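Dnab-like replicative helicase (Bacillus phage SPP1, PDB 3BH0) probably couples ATP hydrolysis to 5'-3' unwinding of duplex DNA at the phage replication fork, the chain here being the ATPase domain of this DnaB-family helicase. Local coordinates at residues Lys66-Val71 and Met216-Asp221; Val98-Ser103 and Asn153-Asp158; Lys240-Ser245 and Ile260-Arg265. All blocks are in the same frame, centred on the assembly; numbering follows the deposited sequence.

Contact 1. Residues Lys66-Val71 and Met216-Asp221; sequences KRRNFV and MARELD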
loop_
_atom_site.group_PDB
_atom_site.type_symbol
_atom_site.label_atom_id
_atom_site.label_comp_id
_atom_site.label_asym_id
_atom_site.label_seq_id
_atom_site.Cartn_x
_atom_site.Cartn_y
_atom_site.Cartn_z
ATOM N N LYS A 66 2.347 -10.944 -5.108
ATOM C CA LYS A 66 2.792 -11.601 -6.333
ATOM C C LYS A 66 2.825 -10.600 -7.474
ATOM O O LYS A 66 1.954 -9.737 -7.578
ATOM C CB LYS A 66 1.858 -12.767 -6.721
ATOM C CG LYS A 66 1.473 -13.734 -5.585
ATOM C CD LYS A 66 2.680 -14.396 -4.905
ATOM C CE LYS A 66 2.210 -15.306 -3.776
ATOM N NZ LYS A 66 3.157 -15.230 -2.630
ATOM N N ARG A 67 3.825 -10.752 -8.330
ATOM C CA ARG A 67 3.943 -10.018 -9.582
ATOM C C ARG A 67 2.623 -9.707 -10.328
ATOM O O ARG A 67 2.569 -8.779 -11.119
ATOM C CB ARG A 67 4.903 -10.766 -10.509
ATOM C CG ARG A 67 6.291 -11.015 -9.921
ATOM C CD ARG A 67 7.367 -10.189 -10.637
ATOM N NE ARG A 67 8.711 -10.747 -10.443
ATOM C CZ ARG A 67 9.793 -10.410 -11.153
ATOM N NH1 ARG A 67 9.711 -9.509 -12.136
ATOM N NH2 ARG A 67 10.969 -10.979 -10.878
ATOM N N ARG A 68 1.546 -10.431 -10.092
ATOM C CA ARG A 68 0.305 -10.066 -10.792
ATOM C C ARG A 68 -0.749 -9.317 -9.939
ATOM O O ARG A 68 -1.756 -8.818 -10.466
ATOM C CB ARG A 68 -0.293 -11.323 -11.457
ATOM C CG ARG A 68 -1.169 -12.206 -10.569
ATOM C CD ARG A 68 -2.653 -12.104 -10.962
ATOM N NE ARG A 68 -3.498 -12.788 -9.982
ATOM C CZ ARG A 68 -4.825 -12.900 -10.045
ATOM N NH1 ARG A 68 -5.523 -12.370 -11.038
ATOM N NH2 ARG A 68 -5.464 -13.556 -9.090
ATOM N N ASN A 69 -0.499 -9.234 -8.631
ATOM C CA ASN A 69 -1.517 -8.794 -7.670
ATOM C C ASN A 69 -1.958 -7.342 -7.811
ATOM O O ASN A 69 -1.161 -6.445 -8.068
ATOM C CB ASN A 69 -1.077 -9.043 -6.220
ATOM C CG ASN A 69 -0.889 -10.514 -5.890
ATOM O OD1 ASN A 69 -0.277 -10.840 -4.873
ATOM N ND2 ASN A 69 -1.415 -11.411 -6.736
ATOM N N PHE A 70 -3.249 -7.143 -7.639
ATOM C CA PHE A 70 -3.817 -5.825 -7.511
ATOM C C PHE A 70 -4.365 -5.772 -6.089
ATOM O O PHE A 70 -5.363 -6.429 -5.767
ATOM C CB PHE A 70 -4.906 -5.622 -8.563
ATOM C CG PHE A 70 -5.620 -4.320 -8.461
ATOM C CD1 PHE A 70 -4.959 -3.169 -8.054
ATOM C CD2 PHE A 70 -6.962 -4.238 -8.796
ATOM C CE1 PHE A 70 -5.625 -1.964 -7.961
ATOM C CE2 PHE A 70 -7.644 -3.030 -8.703
ATOM C CZ PHE A 70 -6.969 -1.892 -8.288
ATOM N N VAL A 71 -3.671 -5.036 -5.226
ATOM C CA VAL A 71 -4.073 -4.935 -3.833
ATOM C C VAL A 71 -4.589 -3.557 -3.463
ATOM O O VAL A 71 -4.078 -2.525 -3.894
ATOM C CB VAL A 71 -3.027 -5.544 -2.822
ATOM C CG1 VAL A 71 -1.742 -5.888 -3.499
ATOM C CG2 VAL A 71 -2.787 -4.663 -1.617
ATOM N N MET A 216 -2.951 -3.478 -15.988
ATOM C CA MET A 216 -1.586 -2.987 -15.842
ATOM C C MET A 216 -0.724 -3.877 -14.940
ATOM O O MET A 216 0.411 -4.202 -15.290
ATOM C CB MET A 216 -1.584 -1.554 -15.315
ATOM C CG MET A 216 -0.177 -0.991 -15.081
ATOM S SD MET A 216 -0.194 0.731 -14.562
ATOM C CE MET A 216 -0.686 0.547 -12.841
ATOM N N ALA A 217 -1.258 -4.256 -13.777
ATOM C CA ALA A 217 -0.576 -5.177 -12.868
ATOM C C ALA A 217 -0.163 -6.436 -13.626
ATOM O O ALA A 217 0.991 -6.864 -13.565
ATOM C CB ALA A 217 -1.487 -5.531 -11.688
ATOM N N ARG A 218 -1.131 -7.006 -14.346
ATOM C CA ARG A 218 -0.951 -8.225 -15.137
ATOM C C ARG A 218 -0.022 -8.034 -16.349
ATOM O O ARG A 218 0.955 -8.767 -16.498
ATOM C CB ARG A 218 -2.322 -8.760 -15.587
ATOM C CG ARG A 218 -3.139 -9.394 -14.468
ATOM C CD ARG A 218 -3.004 -10.918 -14.436
ATOM N NE ARG A 218 -3.816 -11.502 -15.501
ATOM C CZ ARG A 218 -3.374 -12.333 -16.441
ATOM N NH1 ARG A 218 -2.119 -12.768 -16.452
ATOM N NH2 ARG A 218 -4.228 -12.759 -17.351
ATOM N N GLU A 219 -0.334 -7.049 -17.192
ATOM C CA GLU A 219 0.332 -6.849 -18.494
ATOM C C GLU A 219 1.779 -6.406 -18.337
ATOM O O GLU A 219 2.641 -6.837 -19.098
ATOM C CB GLU A 219 -0.456 -5.864 -19.376
ATOM C CG GLU A 219 -0.223 -6.009 -20.877
ATOM C CD GLU A 219 -1.514 -5.850 -21.715
ATOM O OE1 GLU A 219 -2.188 -4.794 -21.610
ATOM O OE2 GLU A 219 -1.848 -6.789 -22.494
ATOM N N LEU A 220 2.050 -5.559 -17.346
ATOM C CA LEU A 220 3.432 -5.149 -17.051
ATOM C C LEU A 220 4.124 -6.038 -16.021
ATOM O O LEU A 220 5.326 -5.924 -15.812
ATOM C CB LEU A 220 3.512 -3.668 -16.640
ATOM C CG LEU A 220 2.868 -2.650 -17.584
ATOM C CD1 LEU A 220 3.068 -1.224 -17.044
ATOM C CD2 LEU A 220 3.418 -2.806 -19.021
ATOM N N ASP A 221 3.369 -6.927 -15.384
ATOM C CA ASP A 221 3.939 -7.881 -14.422
ATOM C C ASP A 221 4.442 -7.175 -13.148
ATOM O O ASP A 221 5.553 -7.427 -12.663
ATOM C CB ASP A 221 5.050 -8.738 -15.086
ATOM C CG ASP A 221 5.296 -10.061 -14.365
ATOM O OD1 ASP A 221 4.362 -10.611 -13.727
ATOM O OD2 ASP A 221 6.445 -10.554 -14.447
#

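Contact 2. Residues Val98-Ser103 and Asn153-Asp158; sequences VVNLHS and NINIFD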
loop_
_atom_site.group_PDB
_atom_site.type_symbol
_atom_site.label_atom_id
_atom_site.label_comp_id
_atom_site.label_asym_id
_atom_site.label_seq_id
_atom_site.Cartn_x
_atom_site.Cartn_y
_atom_site.Cartn_z
ATOM N N VAL A 98 11.668 -2.404 -5.889
ATOM C CA VAL A 98 11.518 -1.021 -6.343
ATOM C C VAL A 98 10.084 -0.532 -6.131
ATOM O O VAL A 98 9.134 -1.140 -6.624
ATOM C CB VAL A 98 11.912 -0.880 -7.841
ATOM C CG1 VAL A 98 11.740 0.559 -8.337
ATOM C CG2 VAL A 98 13.345 -1.342 -8.064
ATOM N N VAL A 99 9.940 0.570 -5.397
ATOM C CA VAL A 99 8.631 1.150 -5.110
ATOM C C VAL A 99 8.408 2.470 -5.855
ATOM O O VAL A 99 9.166 3.416 -5.694
ATOM C CB VAL A 99 8.405 1.349 -3.589
ATOM C CG1 VAL A 99 6.969 1.812 -3.321
ATOM C CG2 VAL A 99 8.701 0.057 -2.815
ATOM N N ASN A 100 7.367 2.504 -6.683
ATOM C CA ASN A 100 6.925 3.710 -7.355
ATOM C C ASN A 100 5.689 4.227 -6.631
ATOM O O ASN A 100 4.617 3.627 -6.698
ATOM C CB ASN A 100 6.554 3.415 -8.807
ATOM C CG ASN A 100 7.743 3.464 -9.764
ATOM O OD1 ASN A 100 8.891 3.622 -9.355
ATOM N ND2 ASN A 100 7.452 3.332 -11.058
ATOM N N LEU A 101 5.844 5.339 -5.930
ATOM C CA LEU A 101 4.732 5.933 -5.208
ATOM C C LEU A 101 4.130 7.062 -6.018
ATOM O O LEU A 101 4.794 8.063 -6.297
ATOM C CB LEU A 101 5.167 6.419 -3.830
ATOM C CG LEU A 101 4.220 7.396 -3.126
ATOM C CD1 LEU A 101 2.818 6.806 -2.822
ATOM C CD2 LEU A 101 4.889 7.951 -1.860
ATOM N N HIS A 102 2.874 6.882 -6.404
ATOM C CA HIS A 102 2.153 7.897 -7.131
ATOM C C HIS A 102 1.267 8.641 -6.142
ATOM O O HIS A 102 0.218 8.149 -5.714
ATOM C CB HIS A 102 1.383 7.283 -8.296
ATOM C CG HIS A 102 2.272 6.778 -9.388
ATOM N ND1 HIS A 102 2.953 5.579 -9.301
ATOM C CD2 HIS A 102 2.623 7.322 -10.577
ATOM C CE1 HIS A 102 3.682 5.410 -10.391
ATOM N NE2 HIS A 102 3.495 6.450 -11.181
ATOM N N SER A 103 1.744 9.820 -5.740
ATOM C CA SER A 103 1.101 10.569 -4.680
ATOM C C SER A 103 0.398 11.808 -5.215
ATOM O O SER A 103 1.010 12.811 -5.554
ATOM C CB SER A 103 2.091 10.877 -3.557
ATOM O OG SER A 103 2.639 12.155 -3.675
ATOM N N ASN A 153 14.891 2.421 -2.707
ATOM C CA ASN A 153 14.321 2.279 -4.044
ATOM C C ASN A 153 12.882 2.810 -4.079
ATOM O O ASN A 153 11.955 2.155 -4.571
ATOM C CB ASN A 153 14.396 0.814 -4.483
ATOM C CG ASN A 153 15.710 0.170 -4.100
ATOM O OD1 ASN A 153 16.757 0.530 -4.629
ATOM N ND2 ASN A 153 15.664 -0.762 -3.150
ATOM N N ILE A 154 12.719 4.004 -3.528
ATOM C CA ILE A 154 11.441 4.653 -3.452
ATOM C C ILE A 154 11.492 5.745 -4.485
ATOM O O ILE A 154 12.325 6.641 -4.403
ATOM C CB ILE A 154 11.196 5.279 -2.054
ATOM C CG1 ILE A 154 11.339 4.238 -0.942
ATOM C CG2 ILE A 154 9.823 5.983 -1.988
ATOM C CD1 ILE A 154 10.061 3.531 -0.576
ATOM N N ASN A 155 10.634 5.652 -5.483
ATOM C CA ASN A 155 10.430 6.753 -6.402
ATOM C C ASN A 155 9.114 7.366 -6.047
ATOM O O ASN A 155 8.223 6.668 -5.541
ATOM C CB ASN A 155 10.371 6.278 -7.854
ATOM C CG ASN A 155 11.686 5.714 -8.335
ATOM O OD1 ASN A 155 11.878 4.485 -8.374
ATOM N ND2 ASN A 155 12.614 6.604 -8.686
ATOM N N ILE A 156 8.990 8.663 -6.307
ATOM C CA ILE A 156 7.753 9.367 -6.032
ATOM C C ILE A 156 7.318 10.162 -7.253
ATOM O O ILE A 156 8.110 10.910 -7.818
ATOM C CB ILE A 156 7.850 10.284 -4.792
ATOM C CG1 ILE A 156 8.365 9.495 -3.576
ATOM C CG2 ILE A 156 6.482 10.915 -4.500
ATOM C CD1 ILE A 156 8.600 10.327 -2.294
ATOM N N PHE A 157 6.052 9.998 -7.644
ATOM C CA PHE A 157 5.466 10.780 -8.721
ATOM C C PHE A 157 4.301 11.592 -8.175
ATOM O O PHE A 157 3.216 11.059 -7.930
ATOM C CB PHE A 157 5.002 9.867 -9.872
ATOM C CG PHE A 157 6.129 9.132 -10.571
ATOM C CD1 PHE A 157 6.611 9.583 -11.796
ATOM C CD2 PHE A 157 6.699 7.990 -10.004
ATOM C CE1 PHE A 157 7.643 8.920 -12.435
ATOM C CE2 PHE A 157 7.731 7.302 -10.658
ATOM C CZ PHE A 157 8.198 7.773 -11.881
ATOM N N ASP A 158 4.529 12.887 -8.006
ATOM C CA ASP A 158 3.612 13.734 -7.252
ATOM C C ASP A 158 2.707 14.646 -8.081
ATOM O O ASP A 158 2.057 15.518 -7.530
ATOM C CB ASP A 158 4.381 14.549 -6.185
ATOM C CG ASP A 158 5.143 15.739 -6.770
ATOM O OD1 ASP A 158 5.158 15.902 -8.015
ATOM O OD2 ASP A 158 5.723 16.516 -5.970
#

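Contact 3. Residues Lys240-Ser245 and Ile260-Arg265; sequences KRPMLS and IEFLYR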
loop_
_atom_site.group_PDB
_atom_site.type_symbol
_atom_site.label_atom_id
_atom_site.label_comp_id
_atom_site.label_asym_id
_atom_site.label_seq_id
_atom_site.Cartn_x
_atom_site.Cartn_y
_atom_site.Cartn_z
ATOM N N LYS A 240 -18.316 -0.248 13.374
ATOM C CA LYS A 240 -17.766 0.544 12.283
ATOM C C LYS A 240 -16.550 -0.102 11.628
ATOM O O LYS A 240 -15.730 0.576 11.010
ATOM C CB LYS A 240 -17.454 1.969 12.762
ATOM C CG LYS A 240 -18.696 2.746 13.182
ATOM C CD LYS A 240 -18.344 4.049 13.853
ATOM C CE LYS A 240 -19.513 4.586 14.668
ATOM N NZ LYS A 240 -20.015 3.562 15.651
ATOM N N ARG A 241 -16.425 -1.414 11.777
ATOM C CA ARG A 241 -15.462 -2.151 10.967
ATOM C C ARG A 241 -15.933 -2.170 9.501
ATOM O O ARG A 241 -17.116 -2.426 9.225
ATOM C CB ARG A 241 -15.221 -3.551 11.525
ATOM C CG ARG A 241 -13.901 -3.648 12.227
ATOM C CD ARG A 241 -13.846 -4.751 13.247
ATOM N NE ARG A 241 -14.329 -4.254 14.530
ATOM C CZ ARG A 241 -13.899 -4.654 15.722
ATOM N NH1 ARG A 241 -12.940 -5.572 15.828
ATOM N NH2 ARG A 241 -14.432 -4.116 16.811
ATOM N N PRO A 242 -15.026 -1.837 8.560
ATOM C CA PRO A 242 -15.438 -1.760 7.152
ATOM C C PRO A 242 -15.825 -3.117 6.621
ATOM O O PRO A 242 -15.272 -4.124 7.057
ATOM C CB PRO A 242 -14.178 -1.260 6.437
ATOM C CG PRO A 242 -13.323 -0.685 7.516
ATOM C CD PRO A 242 -13.604 -1.499 8.732
ATOM N N MET A 243 -16.785 -3.144 5.705
ATOM C CA MET A 243 -17.102 -4.371 4.966
ATOM C C MET A 243 -17.038 -4.134 3.472
ATOM O O MET A 243 -16.920 -2.995 3.032
ATOM C CB MET A 243 -18.458 -4.939 5.364
ATOM C CG MET A 243 -19.606 -4.000 5.202
ATOM S SD MET A 243 -21.009 -4.597 6.142
ATOM C CE MET A 243 -20.238 -5.053 7.698
ATOM N N LEU A 244 -17.115 -5.216 2.703
ATOM C CA LEU A 244 -16.946 -5.148 1.249
ATOM C C LEU A 244 -17.998 -4.283 0.576
ATOM O O LEU A 244 -17.700 -3.597 -0.401
ATOM C CB LEU A 244 -16.886 -6.543 0.620
ATOM C CG LEU A 244 -15.647 -7.384 0.932
ATOM C CD1 LEU A 244 -15.888 -8.816 0.467
ATOM C CD2 LEU A 244 -14.387 -6.829 0.301
ATOM N N SER A 245 -19.213 -4.300 1.122
ATOM C CA SER A 245 -20.293 -3.425 0.674
ATOM C C SER A 245 -19.980 -1.919 0.833
ATOM O O SER A 245 -20.617 -1.085 0.184
ATOM C CB SER A 245 -21.606 -3.774 1.398
ATOM O OG SER A 245 -21.614 -3.273 2.728
ATOM N N ILE A 260 -7.745 -7.204 -0.610
ATOM C CA ILE A 260 -8.316 -5.996 -0.059
ATOM C C ILE A 260 -8.051 -5.970 1.433
ATOM O O ILE A 260 -8.575 -6.781 2.198
ATOM C CB ILE A 260 -9.829 -5.888 -0.341
ATOM C CG1 ILE A 260 -10.085 -5.888 -1.855
ATOM C CG2 ILE A 260 -10.426 -4.644 0.365
ATOM C CD1 ILE A 260 -11.571 -5.927 -2.265
ATOM N N GLU A 261 -7.213 -5.036 1.845
ATOM C CA GLU A 261 -6.973 -4.858 3.256
ATOM C C GLU A 261 -7.616 -3.575 3.780
ATOM O O GLU A 261 -7.303 -2.482 3.331
ATOM C CB GLU A 261 -5.482 -4.983 3.590
ATOM C CG GLU A 261 -4.550 -4.510 2.522
ATOM C CD GLU A 261 -3.153 -5.090 2.641
ATOM O OE1 GLU A 261 -2.966 -6.237 2.229
ATOM O OE2 GLU A 261 -2.229 -4.389 3.098
ATOM N N PHE A 262 -8.576 -3.746 4.685
ATOM C CA PHE A 262 -9.180 -2.645 5.416
ATOM C C PHE A 262 -8.366 -2.355 6.671
ATOM O O PHE A 262 -7.783 -3.262 7.267
ATOM C CB PHE A 262 -10.610 -2.987 5.836
ATOM C CG PHE A 262 -11.584 -3.126 4.695
ATOM C CD1 PHE A 262 -11.611 -2.211 3.658
ATOM C CD2 PHE A 262 -12.520 -4.150 4.701
ATOM C CE1 PHE A 262 -12.542 -2.337 2.615
ATOM C CE2 PHE A 262 -13.465 -4.280 3.676
ATOM C CZ PHE A 262 -13.470 -3.374 2.631
ATOM N N LEU A 263 -8.321 -1.084 7.048
ATOM C CA LEU A 263 -7.748 -0.659 8.316
ATOM C C LEU A 263 -8.849 -0.137 9.226
ATOM O O LEU A 263 -9.746 0.584 8.798
ATOM C CB LEU A 263 -6.683 0.418 8.109
ATOM C CG LEU A 263 -5.222 0.081 7.761
ATOM C CD1 LEU A 263 -4.970 -1.326 7.231
ATOM C CD2 LEU A 263 -4.741 1.079 6.754
ATOM N N TYR A 264 -8.778 -0.520 10.489
ATOM C CA TYR A 264 -9.706 -0.062 11.494
ATOM C C TYR A 264 -8.919 0.176 12.756
ATOM O O TYR A 264 -8.158 -0.686 13.192
ATOM C CB TYR A 264 -10.775 -1.123 11.715
ATOM C CG TYR A 264 -11.759 -0.822 12.811
ATOM C CD1 TYR A 264 -12.806 0.070 12.604
ATOM C CD2 TYR A 264 -11.662 -1.451 14.046
ATOM C CE1 TYR A 264 -13.724 0.335 13.606
ATOM C CE2 TYR A 264 -12.566 -1.192 15.055
ATOM C CZ TYR A 264 -13.594 -0.302 14.835
ATOM O OH TYR A 264 -14.501 -0.044 15.833
ATOM N N ARG A 265 -9.093 1.361 13.327
ATOM C CA ARG A 265 -8.420 1.736 14.563
ATOM C C ARG A 265 -9.502 1.987 15.621
ATOM O O ARG A 265 -10.119 3.047 15.643
ATOM C CB ARG A 265 -7.566 2.967 14.291
ATOM C CG ARG A 265 -6.601 3.337 15.384
ATOM C CD ARG A 265 -5.829 4.582 14.993
ATOM N NE ARG A 265 -5.852 5.545 16.087
ATOM C CZ ARG A 265 -6.453 6.733 16.049
ATOM N NH1 ARG A 265 -7.069 7.150 14.950
ATOM N NH2 ARG A 265 -6.424 7.512 17.121
#

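Contact 1. Residues Lys66-Val71 and Met216-Asp221
The guanidinium of Arg67 and the carboxylate of Asp221 are turned nearly alike, their planes 17° apart, yet OD2 of Asp221 stands off the guanidinium plane, where no N-H is directed. Its 4.1 Å distance to Arg67 NH1 therefore leaves an attraction of charges rather than a salt bridge. The closer touch is lower on the chains, where Arg67 CB meets Asp221 OD1 at 3.3 Å; Asp221 CG, anti to its backbone N, carries the carboxylate there. The Arg68 guanidinium has CD of Arg218 at its edge, near its plane, and the two arginines run alongside in the same direction. Their aliphatic parts meet at 3.7 Å between the CD atoms, while the guanidinium planes stand 71° apart. Arg68 NH2 forms a salt bridge with Asp258, which probably offsets the nearness of Arg218 and Arg287.

Between these pairs, Ala217 points its CB at the turn and reaches Arg68 O at 3.5 Å. That turn is type I, from Lys66 to Asn69, closed by Asn69 N to Lys66 O at 2.7 Å. The helix finishes in a Schellman motif, with Asp221 as C-prime at positive phi (68°). The contact thus sets the C-terminal end of helix 202-220 against the turn leading into strand 70-74, with strand 223-228 pairing alongside that strand and helix 164-176 packing on Met216 and Leu220.

Contact 2. Residues Val98-Ser103 and Asn153-Asp158
His102 and Phe157 lie next to each other and point the same way, their ring planes 8° apart but displaced so far that overlap is slight, with centroids 4.8 Å apart. Both carry CG anti to the carbonyl carbon (chi1 -69° in His102, nearly the same in Phe157), which sends the two rings along the same course from paired positions. Phe157 CD2 sits over one face of the imidazole toward its rim, and Phe157 CB approaches His102 CD2 at 3.6 Å. Further along the same face of the sheet, Phe157 CE2 reaches Asn100 CG, the ring and the amide being steeply inclined to each other.

On the other face, Leu101 and Ile156 also run alongside each other, touching through CD2 of Leu101 and CG1 of Ile156 at 4.2 Å. One pair back, the terminal CD1 of Ile154 folds over to CB of Val99 at 4.1 Å.

Between the two faces runs a parallel ladder of backbone hydrogen bonds. Val99 and Leu101 each donate and accept: Val99 N to Asn153 O is 2.7 Å and Asn155 N to Val99 O is nearly straight, then Leu101 N binds Asn155 O and Phe157 N binds Leu101 O. The last rung, Ser103 N to Phe157 O at 2.9 Å, is more bent (142°). Ser103 OG is hydrogen-bonded outside the pair, to Met106 O.

The two adjacent parallel strands, joined through helices that include 108-119, form a beta-alpha-beta crossover in the RecA-like P-loop NTPase fold. Strand 154-157 is the outermost strand of the sheet within this chain, and strand 98-103 pairs on its other side with strand 183-188. Helices 81-93 and 108-119 cover the face of Leu101 and Ile156, while helix 164-176 packs on that of His102 and Phe157.

Contact 3. Residues Lys240-Ser245 and Ile260-Arg265
Pro242 and Phe262 overlap while pointing opposite ways where a loop of the P-loop NTPase fold, between strand 223-228 and helix 252-256, lies over strand 259-265. The loop and strand run in opposite senses, and strand side chains pack against side chains and carbonyl groups of the loop, with no backbone ladder. Pro242 CB stands over one face of the Phe262 ring, 3.8 Å from its centroid and 18° off the normal, a CH-pi contact. Ile260 CG2 covers the opposite face, so the phenyl is held between the proline and its own strand neighbour.

At the next strand position facing the loop, Tyr264 is crossed at about a right angle by Arg241. Here Arg241 CG makes the CH-pi contact, 3.7 Å from the ring centroid. A bend at chi3 (-88°) then lays the guanidinium within 21° of the tyrosine plane, with its face above Tyr264 CE2. Its charged end also has weak, long ion pairs with Glu280 and Asp266, and the latter weakly bonds the tyrosine hydroxyl.

Toward the other end of the loop, Leu244 reaches Ile260 obliquely, CD2 to CD1 at 3.9 Å. Leu263 points away from the loop, and its side chain touches Ala75 of the probable Walker A motif. Back at Tyr264, the carbonyl oxygen of Lys240 approaches the ring obliquely, with Lys240 O lying 3.3 Å from Tyr264 CE1.

In the fold
From the N terminus, the chain enters contact 1 at 66-71, the turn and the start of strand 70-74, ahead of the probable P-loop. It then passes through strand 98-103 and, after a largely helical excursion, returns at 153-158 to close contact 2. Only later, at 216-221, does contact 1 close, so the shorter loop lies wholly within the longer one. Contact 3 follows in series, closing a short loop from 240-245 to 260-265. All three reach the same sheet: contact 2 at edge strand 154-157 and its neighbour, contact 1 at strand 70-74, contact 3 at the adjacent strand 259-265. Contacts 1 and 3 touch, Val71 CG2 lying 4.2 Å from Glu261 OE1, whereas contacts 2 and 3 have centres about 25 Å apart.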